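Local coordinates for protein polysaccharide Lyase Family 6 (Bacteroides cellulosilyticus, PDB 6QPS) that degrades alginate as a mannuronic acid-specific lyase of polysaccharide lyase family 6, probably by beta-elimination, and carries a bound calcium ion, at residues L179-W184 / H194-N199; A212-I217 / N234-C239; E244-K249 / N253-N258; G265-R270 / E278-I283. All blocks are in the same frame, centred on the assembly; numbering follows the deposited sequence.

Overall arrangement
The four contacts lie along the interior of a parallel beta-helix, each joining strands on two walls of the coil, and they follow one another in series along the chain. Contacts 1 and 2 have centres 9 Å apart, as do contacts 2 and 3, and contacts 3 and 4 are 7 Å apart. Backbone pairing carries this stacking: I215 O of contact 2 lies 2.8 Å from S247 N of contact 3, and N258 O of contact 3 lies 2.9 Å from T281 N of contact 4. R256 and E278 add a side-chain salt bridge between neighbouring coils. Contacts 2 and 3 supply E213 and E244 to one calcium ion; the side chains of L181 (contact 1) and L267 (contact 4) are about 14 and 12 Å from it.

Contact 1 of 4, residues L179-W184 / H194-N199; sequences LVLQVW and HLIDHN
L181 and I196 meet tip to tip, with L181 CD2 3.7 Å from I196 CD1. The same leucine methyl also reaches I196 CG2 at 4.0 Å, so it rests against both branches of the isoleucine. V183 adds a looser touch from its CG2 to the same I196 CD1, while its other methyl, CG1, lies 4.0 Å from H194 CD2, at the edge of the imidazole and near its plane. That methyl is anti to the backbone N (chi1 -177°), which carries it toward the ring. The two strands, 181-183 and 195-197, belong to different walls of a parallel beta-helix, the fold of the chondroitinase B family, and these apolar ends fill the interior between them. Farther out, the imidazole is gripped at both nitrogens: ND1 is hydrogen-bonded to the backbone N of N164, and NE2 lies 2.8 Å from a water, in the ring plane, that is also within hydrogen-bonding distance of W184 O. On the outer side of strand 181-183, the Q182 amide is held by R216 NH1 at OE1 and by G218 O and V183 O at NE2. R160 makes a cation-pi contact with the W184 indole.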
# COMPACT_ATOMS: atom_id res chain seq x y z
N LEU A 179 -8.04 6.10 5.60
CA LEU A 179 -6.75 5.62 5.12
C LEU A 179 -5.60 5.94 6.07
O LEU A 179 -5.57 7.00 6.70
CB LEU A 179 -6.47 6.31 3.78
CG LEU A 179 -6.83 5.52 2.51
CD1 LEU A 179 -5.86 4.33 2.35
CD2 LEU A 179 -8.29 5.11 2.47
N VAL A 180 -4.62 5.03 6.13
CA VAL A 180 -3.31 5.40 6.67
C VAL A 180 -2.62 6.37 5.71
O VAL A 180 -2.15 7.45 6.12
CB VAL A 180 -2.45 4.15 6.98
CG1 VAL A 180 -1.03 4.55 7.32
CG2 VAL A 180 -3.08 3.34 8.11
N LEU A 181 -2.58 6.03 4.43
CA LEU A 181 -1.85 6.80 3.43
C LEU A 181 -2.64 6.85 2.13
O LEU A 181 -2.77 5.84 1.42
CB LEU A 181 -0.46 6.20 3.23
CG LEU A 181 0.48 6.82 2.20
CD1 LEU A 181 0.66 8.27 2.44
CD2 LEU A 181 1.85 6.12 2.25
N GLN A 182 -3.15 8.04 1.80
CA GLN A 182 -3.84 8.28 0.54
C GLN A 182 -2.95 9.07 -0.41
O GLN A 182 -2.39 10.11 -0.03
CB GLN A 182 -5.10 9.11 0.80
CG GLN A 182 -5.83 9.60 -0.45
CD GLN A 182 -6.59 8.48 -1.15
OE1 GLN A 182 -7.38 7.77 -0.54
NE2 GLN A 182 -6.37 8.34 -2.46
N VAL A 183 -2.85 8.60 -1.65
CA VAL A 183 -2.25 9.36 -2.74
C VAL A 183 -3.40 10.06 -3.47
O VAL A 183 -4.20 9.41 -4.16
CB VAL A 183 -1.42 8.46 -3.67
CG1 VAL A 183 -0.77 9.32 -4.75
CG2 VAL A 183 -0.36 7.70 -2.87
N TRP A 184 -3.49 11.38 -3.32
CA TRP A 184 -4.55 12.16 -3.93
C TRP A 184 -4.13 12.61 -5.32
O TRP A 184 -3.06 13.20 -5.49
CB TRP A 184 -4.78 13.43 -3.13
CG TRP A 184 -5.38 13.23 -1.76
CD1 TRP A 184 -4.71 13.07 -0.59
CD2 TRP A 184 -6.78 13.22 -1.42
NE1 TRP A 184 -5.60 12.95 0.47
CE2 TRP A 184 -6.87 13.05 -0.02
CE3 TRP A 184 -7.96 13.35 -2.16
CZ2 TRP A 184 -8.09 12.99 0.65
CZ3 TRP A 184 -9.17 13.30 -1.49
CH2 TRP A 184 -9.22 13.10 -0.11
N HIS A 194 5.75 9.87 -6.74
CA HIS A 194 6.05 9.78 -5.32
C HIS A 194 6.71 8.43 -5.02
O HIS A 194 6.51 7.44 -5.73
CB HIS A 194 4.80 9.85 -4.43
CG HIS A 194 4.04 11.14 -4.51
ND1 HIS A 194 4.64 12.39 -4.52
CD2 HIS A 194 2.71 11.36 -4.53
CE1 HIS A 194 3.70 13.31 -4.56
NE2 HIS A 194 2.52 12.71 -4.55
N LEU A 195 7.46 8.37 -3.92
CA LEU A 195 8.11 7.15 -3.46
C LEU A 195 7.72 6.85 -2.01
O LEU A 195 7.86 7.70 -1.13
CB LEU A 195 9.63 7.29 -3.59
CG LEU A 195 10.47 6.11 -3.10
CD1 LEU A 195 10.17 4.82 -3.87
CD2 LEU A 195 11.96 6.44 -3.15
N ILE A 196 7.26 5.62 -1.78
CA ILE A 196 6.85 5.13 -0.46
C ILE A 196 7.71 3.89 -0.22
O ILE A 196 7.45 2.84 -0.83
CB ILE A 196 5.35 4.81 -0.43
CG1 ILE A 196 4.50 6.07 -0.71
CG2 ILE A 196 4.97 4.12 0.87
CD1 ILE A 196 3.09 5.81 -1.22
N ASP A 197 8.74 4.01 0.62
CA ASP A 197 9.73 2.95 0.74
C ASP A 197 10.22 2.73 2.17
O ASP A 197 10.35 3.65 2.97
CB ASP A 197 10.96 3.21 -0.18
CG ASP A 197 11.79 4.41 0.26
OD1 ASP A 197 11.34 5.55 0.10
OD2 ASP A 197 12.91 4.20 0.81
N HIS A 198 10.52 1.47 2.47
CA HIS A 198 11.13 1.08 3.75
C HIS A 198 10.28 1.47 4.96
O HIS A 198 10.81 1.69 6.06
CB HIS A 198 12.56 1.62 3.91
CG HIS A 198 13.49 1.15 2.84
ND1 HIS A 198 14.15 -0.06 2.88
CD2 HIS A 198 13.88 1.75 1.69
CE1 HIS A 198 14.91 -0.17 1.80
NE2 HIS A 198 14.75 0.90 1.06
N ASN A 199 8.96 1.51 4.80
CA ASN A 199 8.07 1.77 5.92
C ASN A 199 7.54 0.46 6.50
O ASN A 199 7.49 -0.57 5.82
CB ASN A 199 6.89 2.63 5.47
CG ASN A 199 7.33 3.92 4.88
OD1 ASN A 199 7.81 4.81 5.57
ND2 ASN A 199 7.16 4.05 3.58
O HOH W 1 -0.23 13.00 -5.15

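Contact 2 of 4, residues A212-I217 / N234-C239. With CA (calcium ion), chain C.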
# COMPACT_ATOMS: atom_id res chain seq x y z
N ALA A 212 -11.06 0.88 5.36
CA ALA A 212 -10.00 0.69 6.34
C ALA A 212 -8.71 0.25 5.64
O ALA A 212 -7.90 -0.48 6.21
CB ALA A 212 -10.42 -0.25 7.47
N GLU A 213 -8.52 0.69 4.39
CA GLU A 213 -7.32 0.37 3.62
C GLU A 213 -6.09 0.98 4.30
O GLU A 213 -6.16 1.98 5.02
CB GLU A 213 -7.45 0.96 2.21
CG GLU A 213 -8.65 0.44 1.39
CD GLU A 213 -9.95 1.25 1.53
OE1 GLU A 213 -10.07 2.09 2.46
OE2 GLU A 213 -10.88 1.01 0.70
N ILE A 214 -4.92 0.39 4.02
CA ILE A 214 -3.66 1.00 4.44
C ILE A 214 -3.19 2.05 3.43
O ILE A 214 -2.92 3.19 3.79
CB ILE A 214 -2.58 -0.08 4.67
CG1 ILE A 214 -3.03 -1.16 5.67
CG2 ILE A 214 -1.27 0.56 5.17
CD1 ILE A 214 -3.46 -0.65 7.03
N ILE A 215 -3.07 1.67 2.15
CA ILE A 215 -2.70 2.60 1.09
C ILE A 215 -3.77 2.57 0.00
O ILE A 215 -4.21 1.49 -0.42
CB ILE A 215 -1.33 2.24 0.46
CG1 ILE A 215 -0.20 2.23 1.48
CG2 ILE A 215 -0.98 3.19 -0.71
CD1 ILE A 215 1.14 1.80 0.93
N ARG A 216 -4.14 3.75 -0.50
CA ARG A 216 -5.01 3.89 -1.67
C ARG A 216 -4.31 4.84 -2.64
O ARG A 216 -3.93 5.96 -2.25
CB ARG A 216 -6.41 4.41 -1.32
CG ARG A 216 -7.37 4.38 -2.52
CD ARG A 216 -8.58 5.25 -2.22
NE ARG A 216 -9.54 4.67 -1.29
CZ ARG A 216 -10.22 5.35 -0.38
NH1 ARG A 216 -10.00 6.64 -0.17
NH2 ARG A 216 -11.12 4.74 0.37
N ILE A 217 -4.10 4.39 -3.86
CA ILE A 217 -3.40 5.19 -4.87
C ILE A 217 -4.42 5.71 -5.88
O ILE A 217 -4.79 5.01 -6.83
CB ILE A 217 -2.27 4.42 -5.57
CG1 ILE A 217 -1.40 3.65 -4.56
CG2 ILE A 217 -1.40 5.42 -6.41
CD1 ILE A 217 -0.28 2.84 -5.23
N ASN A 234 8.52 -2.18 1.54
CA ASN A 234 7.76 -1.94 2.76
C ASN A 234 7.27 -3.25 3.37
O ASN A 234 7.09 -4.25 2.67
CB ASN A 234 6.52 -1.08 2.49
CG ASN A 234 6.84 0.26 1.84
OD1 ASN A 234 7.25 1.23 2.50
ND2 ASN A 234 6.60 0.35 0.53
N VAL A 235 7.05 -3.22 4.69
CA VAL A 235 6.43 -4.33 5.43
C VAL A 235 5.01 -3.95 5.82
O VAL A 235 4.77 -2.83 6.30
CB VAL A 235 7.23 -4.69 6.69
CG1 VAL A 235 6.53 -5.78 7.49
CG2 VAL A 235 8.61 -5.15 6.34
N PHE A 236 4.07 -4.87 5.60
CA PHE A 236 2.68 -4.79 6.05
C PHE A 236 2.49 -5.93 7.05
O PHE A 236 2.53 -7.11 6.67
CB PHE A 236 1.72 -4.88 4.87
CG PHE A 236 1.92 -3.75 3.88
CD1 PHE A 236 2.91 -3.83 2.92
CD2 PHE A 236 1.15 -2.61 3.95
CE1 PHE A 236 3.13 -2.79 2.04
CE2 PHE A 236 1.37 -1.56 3.06
CZ PHE A 236 2.37 -1.65 2.13
N PHE A 237 2.28 -5.60 8.32
CA PHE A 237 2.26 -6.56 9.44
C PHE A 237 0.90 -6.50 10.12
O PHE A 237 0.55 -5.49 10.75
CB PHE A 237 3.39 -6.18 10.41
CG PHE A 237 3.43 -6.95 11.72
CD1 PHE A 237 2.88 -6.42 12.87
CD2 PHE A 237 4.11 -8.15 11.80
CE1 PHE A 237 2.97 -7.10 14.10
CE2 PHE A 237 4.20 -8.84 13.02
CZ PHE A 237 3.63 -8.32 14.15
N ARG A 238 0.12 -7.57 9.98
CA ARG A 238 -1.19 -7.65 10.63
C ARG A 238 -2.09 -6.49 10.22
O ARG A 238 -2.90 -5.99 11.01
CB ARG A 238 -1.02 -7.79 12.15
CG ARG A 238 -0.29 -9.09 12.48
CD ARG A 238 -0.05 -9.24 13.94
NE ARG A 238 0.55 -10.54 14.21
CZ ARG A 238 1.06 -10.91 15.38
NH1 ARG A 238 1.07 -10.06 16.41
NH2 ARG A 238 1.56 -12.14 15.51
N CYS A 239 -2.00 -6.12 8.93
CA CYS A 239 -2.87 -5.09 8.36
C CYS A 239 -4.18 -5.76 7.94
O CYS A 239 -4.27 -6.33 6.84
CB CYS A 239 -2.21 -4.39 7.18
SG CYS A 239 -0.63 -3.58 7.54
CA CA C . -11.88 -1.10 0.43
O HOH W 2 -13.15 -0.06 -1.38
O HOH W 3 -12.95 -3.23 -0.23
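I214 and C239 mark the closest backbone approach, their CA atoms 7.3 Å apart. I214 sits at a bend just before strand 215-217, with phi/psi of -84/-54°, whereas C239 follows R238, in the left-handed helical region that ends the run of strand 235-237. Here I214 CG1 packs against C239 CB at 3.7 Å, with the sulfur slightly farther off. The other branch, CG2, anti to the backbone N, comes to the edge of the F236 ring, 4.0 Å from CE2. I215 approaches that edge as well, its CD1 3.9 Å from F236 CZ and near the ring plane, with its side chain crossing the phenylalanine at about a right angle. Trimmed to an alanine, I214 would lose both branches, which is likely to leave a gap beside C239 CB and the F236 edge. On the opposite flank E213 turns away from this core: its OE2 binds the calcium ion at 2.4 Å, in a site completed by N210, E242, E244 and water. R216 NH2 stands near E213 OE1 without pointing an N-H at it. F201 adjoins I214 and I215, I245 and I246 of strand 244-249 adjoin F236, and helix 454-465 covers the outward V235 and F237.

Contact 3 of 4, residues E244-K249 / N253-N258; sequences EIISVK and NVLRRN. With CA (calcium ion), chain C; ACT (acetate ion), chain D.
The amide of N253 presents ND2 to V248 CG1 at 3.6 Å, the point where a flat group meets the opposite strand. Its polar ends are engaged elsewhere, OD1 with the backbone N of T229 and ND2 with S250 OG, so the rotation of the amide is fixed. The carboxylate of E244 is met on OE2 by S247 OG at 2.7 Å, from above its plane, which steadies the group while its OE1 binds the calcium ion at 2.3 Å. V254 CG1 lies over one face of the R256 guanidinium. Between the strands L255 reaches tip to tip toward two partners: its CD2 lies 3.8 Å from I246 CG2, and the same methyl is 4.0 Å from V248 CG2. On the other side of segment 244-249 the extended K249 chain (chi2 -179°) carries NZ to 2.8 Å from O of an acetate, probably from the crystallisation liquor. A leucine here would remove the amine, and the acetate would probably be left with S220 OG but without its lysine partner. Apolar side chains turned into the coil are characteristic of a parallel beta-helix; in this enzyme the outer side of the same wall also carries E244 of the calcium site.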
# COMPACT_ATOMS: atom_id res chain seq x y z
N GLU A 244 -8.81 -4.96 1.28
CA GLU A 244 -7.73 -4.33 0.53
C GLU A 244 -6.69 -3.79 1.52
O GLU A 244 -6.95 -2.82 2.24
CB GLU A 244 -8.22 -3.16 -0.33
CG GLU A 244 -9.29 -3.48 -1.34
CD GLU A 244 -9.80 -2.23 -2.02
OE1 GLU A 244 -10.39 -1.38 -1.30
OE2 GLU A 244 -9.61 -2.09 -3.26
N ILE A 245 -5.47 -4.36 1.48
CA ILE A 245 -4.33 -3.74 2.15
C ILE A 245 -3.89 -2.52 1.36
O ILE A 245 -3.80 -1.40 1.89
CB ILE A 245 -3.17 -4.74 2.30
CG1 ILE A 245 -3.58 -6.02 3.04
CG2 ILE A 245 -1.99 -4.06 2.98
CD1 ILE A 245 -2.54 -7.12 2.88
N ILE A 246 -3.62 -2.73 0.07
CA ILE A 246 -3.32 -1.67 -0.88
C ILE A 246 -4.41 -1.72 -1.94
O ILE A 246 -4.64 -2.77 -2.56
CB ILE A 246 -1.95 -1.85 -1.54
CG1 ILE A 246 -0.83 -1.95 -0.50
CG2 ILE A 246 -1.71 -0.70 -2.53
CD1 ILE A 246 0.55 -2.15 -1.14
N SER A 247 -5.09 -0.59 -2.13
CA SER A 247 -6.10 -0.42 -3.18
C SER A 247 -5.52 0.49 -4.26
O SER A 247 -5.42 1.71 -4.09
CB SER A 247 -7.35 0.15 -2.54
OG SER A 247 -8.42 0.30 -3.43
N VAL A 248 -5.07 -0.11 -5.36
CA VAL A 248 -4.51 0.63 -6.48
C VAL A 248 -5.66 1.10 -7.36
O VAL A 248 -6.44 0.27 -7.85
CB VAL A 248 -3.51 -0.23 -7.29
CG1 VAL A 248 -2.89 0.63 -8.40
CG2 VAL A 248 -2.41 -0.84 -6.40
N LYS A 249 -5.81 2.42 -7.52
CA LYS A 249 -6.91 3.03 -8.26
C LYS A 249 -6.41 4.11 -9.21
O LYS A 249 -6.94 5.23 -9.26
CB LYS A 249 -7.97 3.58 -7.28
CG LYS A 249 -8.73 2.48 -6.52
CD LYS A 249 -9.79 3.07 -5.59
CE LYS A 249 -10.83 2.04 -5.20
NZ LYS A 249 -11.85 2.57 -4.25
N ASN A 253 1.51 2.51 -11.78
CA ASN A 253 2.20 2.44 -10.50
C ASN A 253 3.10 1.20 -10.47
O ASN A 253 2.93 0.25 -11.23
CB ASN A 253 1.17 2.39 -9.37
CG ASN A 253 0.26 3.61 -9.41
OD1 ASN A 253 0.71 4.73 -9.15
ND2 ASN A 253 -1.01 3.41 -9.73
N VAL A 254 4.06 1.22 -9.55
CA VAL A 254 5.04 0.13 -9.39
C VAL A 254 4.99 -0.31 -7.93
O VAL A 254 5.21 0.50 -7.03
CB VAL A 254 6.47 0.57 -9.74
CG1 VAL A 254 7.42 -0.58 -9.59
CG2 VAL A 254 6.55 1.07 -11.18
N LEU A 255 4.72 -1.60 -7.70
CA LEU A 255 4.64 -2.16 -6.35
C LEU A 255 5.65 -3.31 -6.31
O LEU A 255 5.43 -4.35 -6.96
CB LEU A 255 3.21 -2.61 -6.02
CG LEU A 255 2.21 -1.43 -6.01
CD1 LEU A 255 1.49 -1.31 -7.35
CD2 LEU A 255 1.23 -1.51 -4.86
N ARG A 256 6.76 -3.12 -5.59
CA ARG A 256 7.93 -3.99 -5.70
C ARG A 256 8.51 -4.35 -4.34
O ARG A 256 8.76 -3.48 -3.50
CB ARG A 256 9.00 -3.30 -6.57
CG ARG A 256 10.31 -4.03 -6.65
CD ARG A 256 11.39 -3.22 -7.36
NE ARG A 256 11.07 -2.95 -8.77
CZ ARG A 256 11.02 -1.75 -9.32
NH1 ARG A 256 11.24 -0.66 -8.60
NH2 ARG A 256 10.74 -1.65 -10.62
N ARG A 257 8.77 -5.64 -4.13
CA ARG A 257 9.58 -6.12 -3.01
C ARG A 257 8.96 -5.77 -1.65
O ARG A 257 9.67 -5.60 -0.65
CB ARG A 257 11.04 -5.64 -3.08
CG ARG A 257 11.88 -6.33 -4.15
CD ARG A 257 13.21 -5.60 -4.37
NE ARG A 257 13.95 -5.42 -3.11
CZ ARG A 257 15.03 -6.08 -2.77
NH1 ARG A 257 15.55 -7.03 -3.54
NH2 ARG A 257 15.60 -5.82 -1.60
N ASN A 258 7.63 -5.73 -1.58
CA ASN A 258 6.94 -5.53 -0.30
C ASN A 258 6.67 -6.89 0.33
O ASN A 258 6.60 -7.90 -0.38
CB ASN A 258 5.63 -4.77 -0.50
CG ASN A 258 5.85 -3.42 -1.12
OD1 ASN A 258 6.35 -2.48 -0.49
ND2 ASN A 258 5.54 -3.33 -2.41
CA CA C . -11.88 -1.10 0.43
C ACT D . -13.30 5.94 -4.66
O ACT D . -12.39 5.23 -5.09
OXT ACT D . -14.10 6.68 -5.30
CH3 ACT D . -13.55 5.86 -3.16
O HOH W 2 -13.15 -0.06 -1.38
O HOH W 3 -12.95 -3.23 -0.23

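Contact 4 of 4, residues G265-R270 / E278-I283; sequences GGLVCR and ESNTFI
L267 and N280 stand opposite each other with CA atoms 9.7 Å apart, so strands 266-270 and 281-283 meet through side chains and not through paired backbones. They form two walls of one coil of the parallel beta-helix, and L267 fills the interior between them. Its CB comes to the edge of the F282 ring, 4.0 Å from CZ and near the ring plane, with CE2 slightly farther away. In F282 the CG is set anti to the carbonyl carbon and beside the backbone N (chi1 -56°), which sends the ring inward with its far end leading, and the leucine CB therefore meets the rim of the ring and neither face. The aromatic side continues the stacking between coils, since F282 packs its ring on F260 of the preceding coil and also touches I293 and I307. N280, two residues earlier in the same segment, keeps its amide busy with the preceding coil: ND2 donates to L255 O, OD1 accepts from N258 ND2, and its backbone N is bonded to N305 OD1 of the following coil. This is an asparagine stack of the kind known from the turns of parallel beta-helices, and it holds the amide at a set rotation beside the leucine. The leucine CG is anti to the backbone N (chi1 -170°) and its chain stays extended, which carries the tip onward to N280, where L267 CD1 lies 4.3 Å from N280 ND2 in a loose contact.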
# COMPACT_ATOMS: atom_id res chain seq x y z
N GLY A 265 -5.98 -9.19 4.08
CA GLY A 265 -6.40 -8.53 2.86
C GLY A 265 -5.40 -8.83 1.77
O GLY A 265 -4.53 -9.69 1.93
N GLY A 266 -5.55 -8.14 0.63
CA GLY A 266 -4.71 -8.38 -0.53
C GLY A 266 -4.14 -7.12 -1.13
O GLY A 266 -4.42 -5.99 -0.70
N LEU A 267 -3.30 -7.34 -2.14
CA LEU A 267 -2.81 -6.30 -3.04
C LEU A 267 -3.77 -6.26 -4.24
O LEU A 267 -3.82 -7.21 -5.03
CB LEU A 267 -1.38 -6.61 -3.47
CG LEU A 267 -0.63 -5.51 -4.23
CD1 LEU A 267 0.86 -5.89 -4.39
CD2 LEU A 267 -1.25 -5.17 -5.61
N VAL A 268 -4.56 -5.19 -4.34
CA VAL A 268 -5.68 -5.17 -5.28
C VAL A 268 -5.48 -4.12 -6.37
O VAL A 268 -5.38 -2.92 -6.07
CB VAL A 268 -7.01 -4.94 -4.55
CG1 VAL A 268 -8.20 -4.97 -5.51
CG2 VAL A 268 -7.17 -5.97 -3.42
N CYS A 269 -5.47 -4.58 -7.63
CA CYS A 269 -5.46 -3.70 -8.81
C CYS A 269 -6.93 -3.39 -9.07
O CYS A 269 -7.59 -4.01 -9.91
CB CYS A 269 -4.83 -4.42 -10.00
SG CYS A 269 -3.02 -4.57 -9.85
N ARG A 270 -7.47 -2.43 -8.29
CA ARG A 270 -8.92 -2.21 -8.25
C ARG A 270 -9.43 -1.38 -9.41
O ARG A 270 -10.44 -1.75 -10.05
CB ARG A 270 -9.32 -1.58 -6.90
CG ARG A 270 -10.82 -1.29 -6.80
CD ARG A 270 -11.69 -2.56 -6.91
NE ARG A 270 -13.11 -2.22 -6.95
CZ ARG A 270 -13.80 -1.97 -8.05
NH1 ARG A 270 -13.21 -2.08 -9.24
NH2 ARG A 270 -15.08 -1.63 -7.98
N GLU A 278 6.06 -6.52 -8.92
CA GLU A 278 7.30 -7.28 -9.02
C GLU A 278 7.82 -7.72 -7.65
O GLU A 278 8.07 -6.89 -6.78
CB GLU A 278 8.40 -6.43 -9.70
CG GLU A 278 8.20 -6.18 -11.19
CD GLU A 278 9.13 -5.12 -11.75
OE1 GLU A 278 9.57 -4.22 -11.00
OE2 GLU A 278 9.43 -5.17 -12.98
N SER A 279 8.05 -9.01 -7.51
CA SER A 279 8.89 -9.55 -6.44
C SER A 279 8.35 -9.28 -5.04
O SER A 279 9.13 -9.18 -4.09
CB SER A 279 10.34 -9.09 -6.53
OG SER A 279 10.91 -9.35 -7.82
N ASN A 280 7.03 -9.18 -4.90
CA ASN A 280 6.42 -9.08 -3.57
C ASN A 280 6.30 -10.47 -2.95
O ASN A 280 6.33 -11.48 -3.65
CB ASN A 280 5.04 -8.43 -3.68
CG ASN A 280 5.12 -7.02 -4.25
OD1 ASN A 280 5.44 -6.06 -3.55
ND2 ASN A 280 4.86 -6.88 -5.54
N THR A 281 6.16 -10.50 -1.61
CA THR A 281 6.11 -11.74 -0.84
C THR A 281 4.95 -11.65 0.15
O THR A 281 4.80 -10.64 0.84
CB THR A 281 7.44 -11.94 -0.11
OG1 THR A 281 8.53 -11.85 -1.03
CG2 THR A 281 7.49 -13.31 0.58
N PHE A 282 4.17 -12.73 0.22
CA PHE A 282 3.01 -12.81 1.10
C PHE A 282 3.17 -14.04 1.98
O PHE A 282 3.29 -15.16 1.48
CB PHE A 282 1.69 -12.90 0.33
CG PHE A 282 1.43 -11.77 -0.65
CD1 PHE A 282 2.14 -11.67 -1.84
CD2 PHE A 282 0.39 -10.88 -0.42
CE1 PHE A 282 1.85 -10.67 -2.76
CE2 PHE A 282 0.10 -9.87 -1.32
CZ PHE A 282 0.84 -9.76 -2.50
N ILE A 283 3.17 -13.84 3.31
CA ILE A 283 3.31 -14.91 4.29
C ILE A 283 2.04 -14.90 5.15
O ILE A 283 1.94 -14.12 6.09
CB ILE A 283 4.57 -14.73 5.15
CG1 ILE A 283 5.83 -14.64 4.27
CG2 ILE A 283 4.68 -15.84 6.22
CD1 ILE A 283 6.23 -15.90 3.55